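Side-chain contacts in 1-deoxy-D-xylulose 5-phosphate reductoisomerase (Moraxella catarrhalis, PDB 4ZQG), which catalyses the reductive isomerisation of 1-deoxy-D-xylulose 5-phosphate to 2-C-methyl-D-erythritol 4-phosphate in the MEP pathway: residues 150-155 and 159-164; 167-172 and 288-293; 184-189 and 269-274. All coordinates share one frame; numbering follows the deposited sequence.

Following the chain from its N terminus, contact 1 closes first: strand 149-152, at the edge of the seven-stranded parallel sheet, turns at the magnesium site into helix 155-162, with just three residues between the two segments. Contact 2 then opens on the next helix, 166-170, and closes after 115 intervening residues at the end of helix 281-289. Contact 3, which joins strands 182-189 and 271-275 of the mixed sheet, is nested wholly inside that long loop, and none of the three cross. Contact 1 touches both others, through Tyr161 and Gln162 to contact 2 and through Ala159 and Cys163 to contact 3, and all three have residues within reach of the second subunit.

Contact 1: residues 150-155 and 159-164; sequences ILPIDS and AIYQCL. With MG (magnesium ion), chain D; FOM (3-[formyl(hydroxy)amino]propylphosphonic acid), chain E; NAD (nicotinamide-adenine-dinucleotide), chain C.
Where the edge strand of the Rossmann-type sheet, 149-152, runs into helix 155-162 at the active site, Pro152 packs back against Tyr161 of the helix it leads to. The two side chains cross at about a right angle: Pro152 CD lies 3.9 Å from Tyr161 CD1, and Pro152 CG faces Tyr161 CB. Tyr161 reaches back because its CG is anti to the backbone N (chi1 -177°), which carries the phenol along the strand until its OH comes near Leu151 CD2. Proline suits the strand end, offering a compact apolar surface without an N-H to satisfy. The first helical turn closes with a straight bond from Ala159 N to Ser155 O (2.7 Å), and the small methyl of Ala159 sits close beside that carbonyl.

Asp154 stands at the N-cap position but spends its carboxylate on metal rather than on capping: OD1 binds magnesium at 2.1 Å, with Glu156 and Glu235 as further ligands, while Lys129 pairs with OD2. Fosmidomycin chelates the same ion through O2, at 2.1 Å, and O1, at 2.2 Å. Its O1 also accepts a rather bent bond from Ser155 N (3.3 Å). That formyl oxygen is thus held by metal and helix start together, and the partial positive charge of a helix N terminus would probably strengthen the grip.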
loop_
_atom_site.group_PDB
_atom_site.type_symbol
_atom_site.label_atom_id
_atom_site.label_comp_id
_atom_site.label_asym_id
_atom_site.label_seq_id
_atom_site.Cartn_x
_atom_site.Cartn_y
_atom_site.Cartn_z
ATOM N N ILE A 150 -10.915 -8.430 16.149
ATOM C CA ILE A 150 -10.652 -7.042 16.399
ATOM C C ILE A 150 -10.172 -6.424 15.121
ATOM O O ILE A 150 -9.220 -6.920 14.543
ATOM C CB ILE A 150 -9.540 -6.886 17.432
ATOM C CG1 ILE A 150 -9.968 -7.565 18.729
ATOM C CG2 ILE A 150 -9.204 -5.409 17.638
ATOM C CD1 ILE A 150 -9.061 -7.268 19.889
ATOM N N LEU A 151 -10.825 -5.343 14.693
ATOM C CA LEU A 151 -10.379 -4.533 13.588
ATOM C C LEU A 151 -10.093 -3.134 14.021
ATOM O O LEU A 151 -10.931 -2.448 14.568
ATOM C CB LEU A 151 -11.430 -4.467 12.508
ATOM C CG LEU A 151 -11.687 -5.790 11.802
ATOM C CD1 LEU A 151 -12.657 -6.654 12.595
ATOM C CD2 LEU A 151 -12.232 -5.518 10.402
ATOM N N PRO A 152 -8.912 -2.655 13.712
ATOM C CA PRO A 152 -8.583 -1.321 14.157
ATOM C C PRO A 152 -9.147 -0.222 13.271
ATOM O O PRO A 152 -9.152 -0.319 12.014
ATOM C CB PRO A 152 -7.058 -1.314 14.072
ATOM C CG PRO A 152 -6.772 -2.210 12.926
ATOM C CD PRO A 152 -7.804 -3.296 12.979
ATOM N N ILE A 153 -9.561 0.832 13.961
ATOM C CA ILE A 153 -10.182 2.008 13.412
ATOM C C ILE A 153 -9.172 3.109 13.427
ATOM O O ILE A 153 -9.238 4.028 12.620
ATOM C CB ILE A 153 -11.368 2.460 14.326
ATOM C CG1 ILE A 153 -12.661 1.807 13.881
ATOM C CG2 ILE A 153 -11.533 4.011 14.421
ATOM C CD1 ILE A 153 -13.828 2.135 14.832
ATOM N N ASP A 154 -8.280 3.074 14.405
ATOM C CA ASP A 154 -7.197 4.026 14.442
ATOM C C ASP A 154 -6.494 4.057 13.046
ATOM O O ASP A 154 -6.229 3.012 12.442
ATOM C CB ASP A 154 -6.227 3.684 15.585
ATOM C CG ASP A 154 -5.438 4.900 16.023
ATOM O OD1 ASP A 154 -5.493 5.865 15.260
ATOM O OD2 ASP A 154 -4.821 4.921 17.108
ATOM N N SER A 155 -6.240 5.256 12.540
ATOM C CA SER A 155 -5.770 5.456 11.162
ATOM C C SER A 155 -4.526 4.646 10.815
ATOM O O SER A 155 -4.535 3.805 9.897
ATOM C CB SER A 155 -5.464 6.934 10.924
ATOM O OG SER A 155 -5.483 7.242 9.541
ATOM N N ALA A 159 -4.387 1.515 8.439
ATOM C CA ALA A 159 -3.431 1.487 7.301
ATOM C C ALA A 159 -2.579 0.237 7.275
ATOM O O ALA A 159 -2.621 -0.526 6.329
ATOM C CB ALA A 159 -2.529 2.684 7.331
ATOM N N ILE A 160 -1.848 0.007 8.351
ATOM C CA ILE A 160 -1.053 -1.206 8.481
ATOM C C ILE A 160 -1.896 -2.437 8.205
ATOM O O ILE A 160 -1.489 -3.336 7.483
ATOM C CB ILE A 160 -0.407 -1.287 9.880
ATOM C CG1 ILE A 160 0.731 -0.277 9.988
ATOM C CG2 ILE A 160 0.133 -2.666 10.147
ATOM C CD1 ILE A 160 1.149 -0.040 11.405
ATOM N N TYR A 161 -3.081 -2.490 8.779
ATOM C CA TYR A 161 -3.912 -3.663 8.598
ATOM C C TYR A 161 -4.265 -3.890 7.115
ATOM O O TYR A 161 -4.245 -5.009 6.607
ATOM C CB TYR A 161 -5.177 -3.468 9.431
ATOM C CG TYR A 161 -6.120 -4.643 9.413
ATOM C CD1 TYR A 161 -6.041 -5.628 10.383
ATOM C CD2 TYR A 161 -7.090 -4.753 8.439
ATOM C CE1 TYR A 161 -6.929 -6.693 10.397
ATOM C CE2 TYR A 161 -7.967 -5.811 8.434
ATOM C CZ TYR A 161 -7.893 -6.773 9.428
ATOM O OH TYR A 161 -8.744 -7.842 9.403
ATOM N N GLN A 162 -4.621 -2.808 6.434
ATOM C CA GLN A 162 -4.903 -2.848 5.021
ATOM C C GLN A 162 -3.699 -3.286 4.190
ATOM O O GLN A 162 -3.861 -3.856 3.113
ATOM C CB GLN A 162 -5.329 -1.465 4.528
ATOM C CG GLN A 162 -6.742 -1.022 4.916
ATOM C CD GLN A 162 -7.222 0.103 4.047
ATOM O OE1 GLN A 162 -7.267 -0.021 2.831
ATOM N NE2 GLN A 162 -7.585 1.199 4.660
ATOM N N CYS A 163 -2.503 -3.004 4.693
ATOM C CA CYS A 163 -1.284 -3.327 4.014
ATOM C C CYS A 163 -0.647 -4.703 4.394
ATOM O O CYS A 163 0.513 -4.967 4.063
ATOM C CB CYS A 163 -0.309 -2.189 4.252
ATOM S SG CYS A 163 -0.780 -0.723 3.286
ATOM N N LEU A 164 -1.424 -5.586 5.033
ATOM C CA LEU A 164 -0.939 -6.866 5.538
ATOM C C LEU A 164 -1.625 -8.000 4.786
ATOM O O LEU A 164 -2.740 -7.855 4.306
ATOM C CB LEU A 164 -1.177 -6.962 7.050
ATOM C CG LEU A 164 -0.149 -6.274 7.957
ATOM C CD1 LEU A 164 -0.519 -6.295 9.424
ATOM C CD2 LEU A 164 1.213 -6.966 7.837
HETATM MG MG MG D . -4.023 7.374 15.155
HETATM O O2 FOM E . -4.324 9.393 15.776
HETATM N N1 FOM E . -4.803 10.035 14.653
HETATM C C1 FOM E . -5.383 9.398 13.719
HETATM O O1 FOM E . -5.514 8.186 13.776
HETATM C C2 FOM E . -4.529 11.467 14.607
HETATM C C3 FOM E . -3.000 11.423 14.597
HETATM C C4 FOM E . -2.393 12.788 14.767
HETATM P PA1 FOM E . -0.643 12.490 14.874
HETATM O OP1 FOM E . -0.187 11.912 13.459
HETATM O OP2 FOM E . -0.388 11.381 15.794
HETATM O OP3 FOM E . 0.250 13.786 15.290
HETATM P PA NAD C . -14.214 12.153 22.417
HETATM O O1A NAD C . -13.612 12.794 23.621
HETATM O O2A NAD C . -14.631 12.977 21.217
HETATM O O5B NAD C . -15.424 11.154 22.807
HETATM C C5B NAD C . -15.329 10.141 23.795
HETATM C C4B NAD C . -16.643 9.351 23.905
HETATM O O4B NAD C . -16.527 8.492 25.054
HETATM C C3B NAD C . -17.882 10.233 24.111
HETATM O O3B NAD C . -19.033 9.710 23.440
HETATM C C2B NAD C . -18.089 10.192 25.616
HETATM O O2B NAD C . -19.463 10.203 25.999
HETATM C C1B NAD C . -17.455 8.880 26.065
HETATM N N9A NAD C . -16.805 9.016 27.403
HETATM C C8A NAD C . -15.942 9.983 27.765
HETATM N N7A NAD C . -15.544 9.830 29.050
HETATM C C5A NAD C . -16.157 8.753 29.538
HETATM C C6A NAD C . -16.151 8.081 30.858
HETATM N N6A NAD C . -15.377 8.564 31.882
HETATM N N1A NAD C . -16.942 6.993 30.958
HETATM C C2A NAD C . -17.721 6.546 29.930
HETATM N N3A NAD C . -17.784 7.114 28.704
HETATM C C4A NAD C . -17.013 8.212 28.461
HETATM O O3 NAD C . -13.137 11.038 21.954
HETATM P PN NAD C . -12.583 10.693 20.479
HETATM O O1N NAD C . -11.633 11.821 20.139
HETATM O O2N NAD C . -13.753 10.255 19.632
HETATM O O5D NAD C . -11.725 9.400 20.900
HETATM C C5D NAD C . -12.330 8.116 21.066
HETATM C C4D NAD C . -11.254 7.028 21.087
HETATM O O4D NAD C . -10.787 6.715 19.772
HETATM C C3D NAD C . -10.044 7.486 21.882
HETATM O O3D NAD C . -9.528 6.343 22.554
HETATM C C2D NAD C . -9.092 8.026 20.838
HETATM O O2D NAD C . -7.735 7.997 21.304
HETATM C C1D NAD C . -9.406 7.113 19.647
HETATM N N1N NAD C . -9.159 7.771 18.355
HETATM C C2N NAD C . -9.845 8.885 17.994
HETATM C C3N NAD C . -9.582 9.532 16.769
HETATM C C7N NAD C . -10.338 10.756 16.317
HETATM O O7N NAD C . -10.285 11.103 15.151
HETATM N N7N NAD C . -11.076 11.447 17.185
HETATM C C4N NAD C . -8.611 9.002 15.934
HETATM C C5N NAD C . -7.953 7.864 16.328
HETATM C C6N NAD C . -8.226 7.254 17.540
#

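Contact 2: residues 167-172 and 288-293; sequences AIQADN and LAYPER
With CG anti to the backbone N (chi1 -176°), Tyr290 holds its ring out toward helix 166-170; in Gln169, CG lies beside the backbone N, anti to the carbonyl carbon, and the chain extended beyond it sends the amide out to meet the ring. The phenol OH donates to Gln169 OE1 over 2.7 Å, and it also rests against Gln169 CB, 3.6 Å from that same OH. OE1 lies at the edge of the ring, in its plane, whereas the OH approaches OE1 from above the amide's carbonyl plane, 48° out of it. The two flat groups are steeply turned, with the amide and ring planes 69° apart.

Glutamine suits this spot because its amide has work for both ends: while OE1 accepts from the tyrosine, NE2 donates to the main-chain oxygen of Tyr161, whose ring in turn meets Tyr290 edge-to-face. The tyrosine side marks the end of helix 281-289. Tyr290 is the first residue to leave helical geometry, and the peptide that follows it is cis, a form that proline adopts far more readily than other residues. Pro291 thereby folds back over its neighbour, its CB 3.8 Å above one face of the Tyr290 ring and toward the rim. Beyond this turn Arg293 reaches Gln162 of helix 155-162 through NH2 and forms a salt bridge through NH1 with Asp268 of the second subunit.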
loop_
_atom_site.group_PDB
_atom_site.type_symbol
_atom_site.label_atom_id
_atom_site.label_comp_id
_atom_site.label_asym_id
_atom_site.label_seq_id
_atom_site.Cartn_x
_atom_site.Cartn_y
_atom_site.Cartn_z
ATOM N N ALA A 167 -4.081 -13.694 5.591
ATOM C CA ALA A 167 -3.779 -14.597 6.693
ATOM C C ALA A 167 -3.363 -13.900 7.999
ATOM O O ALA A 167 -3.717 -14.376 9.103
ATOM C CB ALA A 167 -2.721 -15.571 6.249
ATOM N N ILE A 168 -2.656 -12.767 7.889
ATOM C CA ILE A 168 -2.215 -12.001 9.085
ATOM C C ILE A 168 -3.299 -11.056 9.630
ATOM O O ILE A 168 -3.280 -10.674 10.805
ATOM C CB ILE A 168 -0.898 -11.244 8.783
ATOM C CG1 ILE A 168 0.139 -12.242 8.265
ATOM C CG2 ILE A 168 -0.396 -10.486 10.009
ATOM C CD1 ILE A 168 1.554 -11.725 8.185
ATOM N N GLN A 169 -4.238 -10.668 8.776
ATOM C CA GLN A 169 -5.475 -9.969 9.223
ATOM C C GLN A 169 -6.336 -10.953 10.033
ATOM O O GLN A 169 -6.764 -10.634 11.121
ATOM C CB GLN A 169 -6.260 -9.426 8.006
ATOM C CG GLN A 169 -5.458 -8.465 7.134
ATOM C CD GLN A 169 -6.171 -7.936 5.905
ATOM O OE1 GLN A 169 -7.012 -8.593 5.318
ATOM N NE2 GLN A 169 -5.765 -6.753 5.472
ATOM N N ALA A 170 -6.530 -12.167 9.498
ATOM C CA ALA A 170 -7.240 -13.244 10.206
ATOM C C ALA A 170 -6.553 -13.609 11.532
ATOM O O ALA A 170 -7.140 -13.466 12.593
ATOM C CB ALA A 170 -7.360 -14.466 9.325
ATOM N N ASP A 171 -5.287 -14.024 11.468
ATOM C CA ASP A 171 -4.546 -14.475 12.648
ATOM C C ASP A 171 -3.221 -13.731 12.802
ATOM O O ASP A 171 -2.236 -14.015 12.086
ATOM C CB ASP A 171 -4.299 -15.968 12.513
ATOM C CG ASP A 171 -3.405 -16.512 13.601
ATOM O OD1 ASP A 171 -2.774 -17.580 13.364
ATOM O OD2 ASP A 171 -3.313 -15.883 14.678
ATOM N N ASN A 172 -3.161 -12.805 13.755
ATOM C CA ASN A 172 -1.970 -11.952 13.872
ATOM C C ASN A 172 -0.645 -12.677 14.179
ATOM O O ASN A 172 0.416 -12.102 13.988
ATOM C CB ASN A 172 -2.203 -10.769 14.831
ATOM C CG ASN A 172 -2.389 -11.181 16.284
ATOM O OD1 ASN A 172 -2.597 -12.349 16.610
ATOM N ND2 ASN A 172 -2.315 -10.197 17.173
ATOM N N LEU A 288 -15.931 -1.226 9.067
ATOM C CA LEU A 288 -17.328 -1.618 9.065
ATOM C C LEU A 288 -17.660 -2.630 8.003
ATOM O O LEU A 288 -18.377 -3.596 8.252
ATOM C CB LEU A 288 -18.239 -0.434 8.840
ATOM C CG LEU A 288 -18.592 0.370 10.093
ATOM C CD1 LEU A 288 -19.324 1.624 9.678
ATOM C CD2 LEU A 288 -19.449 -0.443 11.039
ATOM N N ALA A 289 -17.190 -2.415 6.789
ATOM C CA ALA A 289 -17.631 -3.271 5.717
ATOM C C ALA A 289 -16.758 -4.494 5.541
ATOM O O ALA A 289 -17.146 -5.394 4.827
ATOM C CB ALA A 289 -17.713 -2.495 4.448
ATOM N N TYR A 290 -15.602 -4.544 6.203
ATOM C CA TYR A 290 -14.626 -5.611 5.977
ATOM C C TYR A 290 -15.300 -6.982 6.008
ATOM O O TYR A 290 -16.165 -7.214 6.855
ATOM C CB TYR A 290 -13.535 -5.532 7.038
ATOM C CG TYR A 290 -12.441 -6.528 6.847
ATOM C CD1 TYR A 290 -11.238 -6.157 6.273
ATOM C CD2 TYR A 290 -12.597 -7.861 7.257
ATOM C CE1 TYR A 290 -10.230 -7.099 6.089
ATOM C CE2 TYR A 290 -11.588 -8.783 7.087
ATOM C CZ TYR A 290 -10.410 -8.393 6.501
ATOM O OH TYR A 290 -9.404 -9.311 6.302
ATOM N N PRO A 291 -14.949 -7.907 5.098
ATOM C CA PRO A 291 -13.919 -7.778 4.081
ATOM C C PRO A 291 -14.365 -7.066 2.784
ATOM O O PRO A 291 -13.595 -6.962 1.825
ATOM C CB PRO A 291 -13.623 -9.233 3.772
ATOM C CG PRO A 291 -14.980 -9.855 3.833
ATOM C CD PRO A 291 -15.705 -9.159 4.931
ATOM N N GLU A 292 -15.604 -6.614 2.740
ATOM C CA GLU A 292 -16.048 -5.788 1.638
ATOM C C GLU A 292 -15.625 -4.319 1.822
ATOM O O GLU A 292 -14.980 -3.958 2.814
ATOM C CB GLU A 292 -17.546 -5.880 1.515
ATOM C CG GLU A 292 -18.079 -7.256 1.209
ATOM C CD GLU A 292 -19.563 -7.182 0.881
ATOM O OE1 GLU A 292 -20.307 -6.423 1.541
ATOM O OE2 GLU A 292 -20.001 -7.861 -0.059
ATOM N N ARG A 293 -15.964 -3.493 0.834
ATOM C CA ARG A 293 -15.747 -2.065 0.938
ATOM C C ARG A 293 -16.971 -1.322 0.462
ATOM O O ARG A 293 -17.749 -1.842 -0.333
ATOM C CB ARG A 293 -14.543 -1.634 0.105
ATOM C CG ARG A 293 -13.243 -2.351 0.459
ATOM C CD ARG A 293 -12.096 -1.391 0.348
ATOM N NE ARG A 293 -10.806 -2.000 0.636
ATOM C CZ ARG A 293 -9.776 -1.365 1.188
ATOM N NH1 ARG A 293 -9.864 -0.085 1.563
ATOM N NH2 ARG A 293 -8.665 -2.008 1.393
#

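Contact 3: residues 184-189 and 269-274; sequences KLWLTA and GSFLAQ
Residues 184-189 and 271-274 run parallel in the mixed sheet but are not adjacent: strand 260-266 lies between them, antiparallel to both, so that even the closest alpha carbons, those of Trp186 and Ala273, stay 9.1 Å apart. The contact is therefore made entirely by side chains long enough to reach across the intervening strand.

Two aromatic side chains meet over the intervening strand. Trp186 NE1 and Phe271 CE1 approach to 3.9 Å, and Trp186 CD1 lies 4.3 Å from the same Phe271 CE1. The five-membered ring of Trp186 and the Phe271 ring are tilted at 45° with centroids 5.7 Å apart, an oblique aromatic pair. In each residue CG is anti to the carbonyl carbon and beside the backbone N (chi1 -74° in Trp186, -67° in Phe271), which inclines both rings toward the start of their strands. Tryptophan suits its place because it combines a broad apolar surface with one polar N-H, and that NE1 donates to Glu265 OE1 on the intervening strand 260-266; phenylalanine needs no such partner.

The pair lies on one face of the sheet, joined there by Leu301 and Leu303 of the second subunit, while Leu187 and Leu272 point to the other face, where Leu187 packs on Ile160 of helix 155-162 and Leu272 on Cys163 just beyond it. Residues 271-274 also form an antiparallel ladder with a strand of the second subunit, which carries the sheet on across the dimer interface.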
loop_
_atom_site.group_PDB
_atom_site.type_symbol
_atom_site.label_atom_id
_atom_site.label_comp_id
_atom_site.label_asym_id
_atom_site.label_seq_id
_atom_site.Cartn_x
_atom_site.Cartn_y
_atom_site.Cartn_z
ATOM N N LYS A 184 9.346 -4.857 9.137
ATOM C CA LYS A 184 8.987 -3.956 10.209
ATOM C C LYS A 184 7.808 -3.078 9.846
ATOM O O LYS A 184 7.423 -3.014 8.681
ATOM C CB LYS A 184 10.200 -3.129 10.591
ATOM C CG LYS A 184 10.720 -2.181 9.542
ATOM C CD LYS A 184 11.691 -1.197 10.199
ATOM C CE LYS A 184 13.069 -1.839 10.450
ATOM N NZ LYS A 184 14.012 -1.348 9.424
ATOM N N LEU A 185 7.216 -2.423 10.855
ATOM C CA LEU A 185 6.046 -1.543 10.640
ATOM C C LEU A 185 6.490 -0.119 10.834
ATOM O O LEU A 185 7.296 0.145 11.703
ATOM C CB LEU A 185 4.929 -1.876 11.613
ATOM C CG LEU A 185 4.489 -3.336 11.679
ATOM C CD1 LEU A 185 3.331 -3.500 12.635
ATOM C CD2 LEU A 185 4.085 -3.857 10.313
ATOM N N TRP A 186 6.014 0.790 10.000
ATOM C CA TRP A 186 6.376 2.194 10.127
ATOM C C TRP A 186 5.111 2.986 10.480
ATOM O O TRP A 186 4.128 2.949 9.714
ATOM C CB TRP A 186 6.940 2.699 8.819
ATOM C CG TRP A 186 8.278 2.204 8.579
ATOM C CD1 TRP A 186 8.629 1.000 8.028
ATOM C CD2 TRP A 186 9.503 2.857 8.916
ATOM N NE1 TRP A 186 9.976 0.885 8.006
ATOM C CE2 TRP A 186 10.538 2.021 8.512
ATOM C CE3 TRP A 186 9.819 4.091 9.487
ATOM C CZ2 TRP A 186 11.857 2.349 8.678
ATOM C CZ3 TRP A 186 11.157 4.423 9.632
ATOM C CH2 TRP A 186 12.149 3.557 9.231
ATOM N N LEU A 187 5.111 3.646 11.637
ATOM C CA LEU A 187 4.005 4.532 12.041
ATOM C C LEU A 187 4.320 5.941 11.620
ATOM O O LEU A 187 5.344 6.471 11.999
ATOM C CB LEU A 187 3.782 4.510 13.560
ATOM C CG LEU A 187 3.188 3.245 14.143
ATOM C CD1 LEU A 187 3.391 3.208 15.629
ATOM C CD2 LEU A 187 1.743 3.161 13.803
ATOM N N THR A 188 3.444 6.544 10.832
ATOM C CA THR A 188 3.566 7.966 10.467
ATOM C C THR A 188 3.029 8.858 11.620
ATOM O O THR A 188 2.107 8.491 12.300
ATOM C CB THR A 188 2.802 8.228 9.147
ATOM O OG1 THR A 188 1.621 7.388 9.109
ATOM C CG2 THR A 188 3.657 7.849 7.987
ATOM N N ALA A 189 3.618 10.026 11.803
ATOM C CA ALA A 189 3.237 10.949 12.830
ATOM C C ALA A 189 3.240 12.351 12.249
ATOM O O ALA A 189 4.237 12.748 11.596
ATOM C CB ALA A 189 4.254 10.898 13.941
ATOM N N GLY A 269 12.082 -5.436 -0.158
ATOM C CA GLY A 269 12.238 -4.008 -0.365
ATOM C C GLY A 269 10.943 -3.238 -0.547
ATOM O O GLY A 269 10.981 -2.035 -0.624
ATOM N N SER A 270 9.817 -3.939 -0.685
ATOM C CA SER A 270 8.492 -3.320 -0.828
ATOM C C SER A 270 7.985 -2.660 0.478
ATOM O O SER A 270 7.934 -3.312 1.522
ATOM C CB SER A 270 7.443 -4.375 -1.219
ATOM O OG SER A 270 7.777 -5.074 -2.394
ATOM N N PHE A 271 7.618 -1.377 0.391
ATOM C CA PHE A 271 6.888 -0.673 1.448
ATOM C C PHE A 271 5.454 -0.559 0.922
ATOM O O PHE A 271 5.226 0.106 -0.102
ATOM C CB PHE A 271 7.458 0.729 1.702
ATOM C CG PHE A 271 8.835 0.727 2.290
ATOM C CD1 PHE A 271 9.067 1.190 3.571
ATOM C CD2 PHE A 271 9.904 0.263 1.560
ATOM C CE1 PHE A 271 10.331 1.166 4.127
ATOM C CE2 PHE A 271 11.179 0.247 2.094
ATOM C CZ PHE A 271 11.398 0.685 3.378
ATOM N N LEU A 272 4.518 -1.261 1.562
ATOM C CA LEU A 272 3.078 -1.035 1.332
ATOM C C LEU A 272 2.594 0.002 2.297
ATOM O O LEU A 272 2.852 -0.068 3.502
ATOM C CB LEU A 272 2.270 -2.295 1.503
ATOM C CG LEU A 272 2.731 -3.334 0.494
ATOM C CD1 LEU A 272 1.709 -4.440 0.449
ATOM C CD2 LEU A 272 2.948 -2.771 -0.909
ATOM N N ALA A 273 1.953 1.018 1.744
ATOM C CA ALA A 273 1.441 2.111 2.533
ATOM C C ALA A 273 -0.023 2.386 2.184
ATOM O O ALA A 273 -0.450 2.142 1.054
ATOM C CB ALA A 273 2.265 3.329 2.270
ATOM N N GLN A 274 -0.774 2.903 3.166
ATOM C CA GLN A 274 -2.115 3.484 2.941
ATOM C C GLN A 274 -2.030 4.997 2.914
ATOM O O GLN A 274 -1.481 5.592 3.814
ATOM C CB GLN A 274 -3.035 3.010 4.030
ATOM C CG GLN A 274 -4.538 3.120 3.777
ATOM C CD GLN A 274 -5.156 4.428 4.238
ATOM O OE1 GLN A 274 -4.495 5.357 4.655
ATOM N NE2 GLN A 274 -6.457 4.505 4.100
#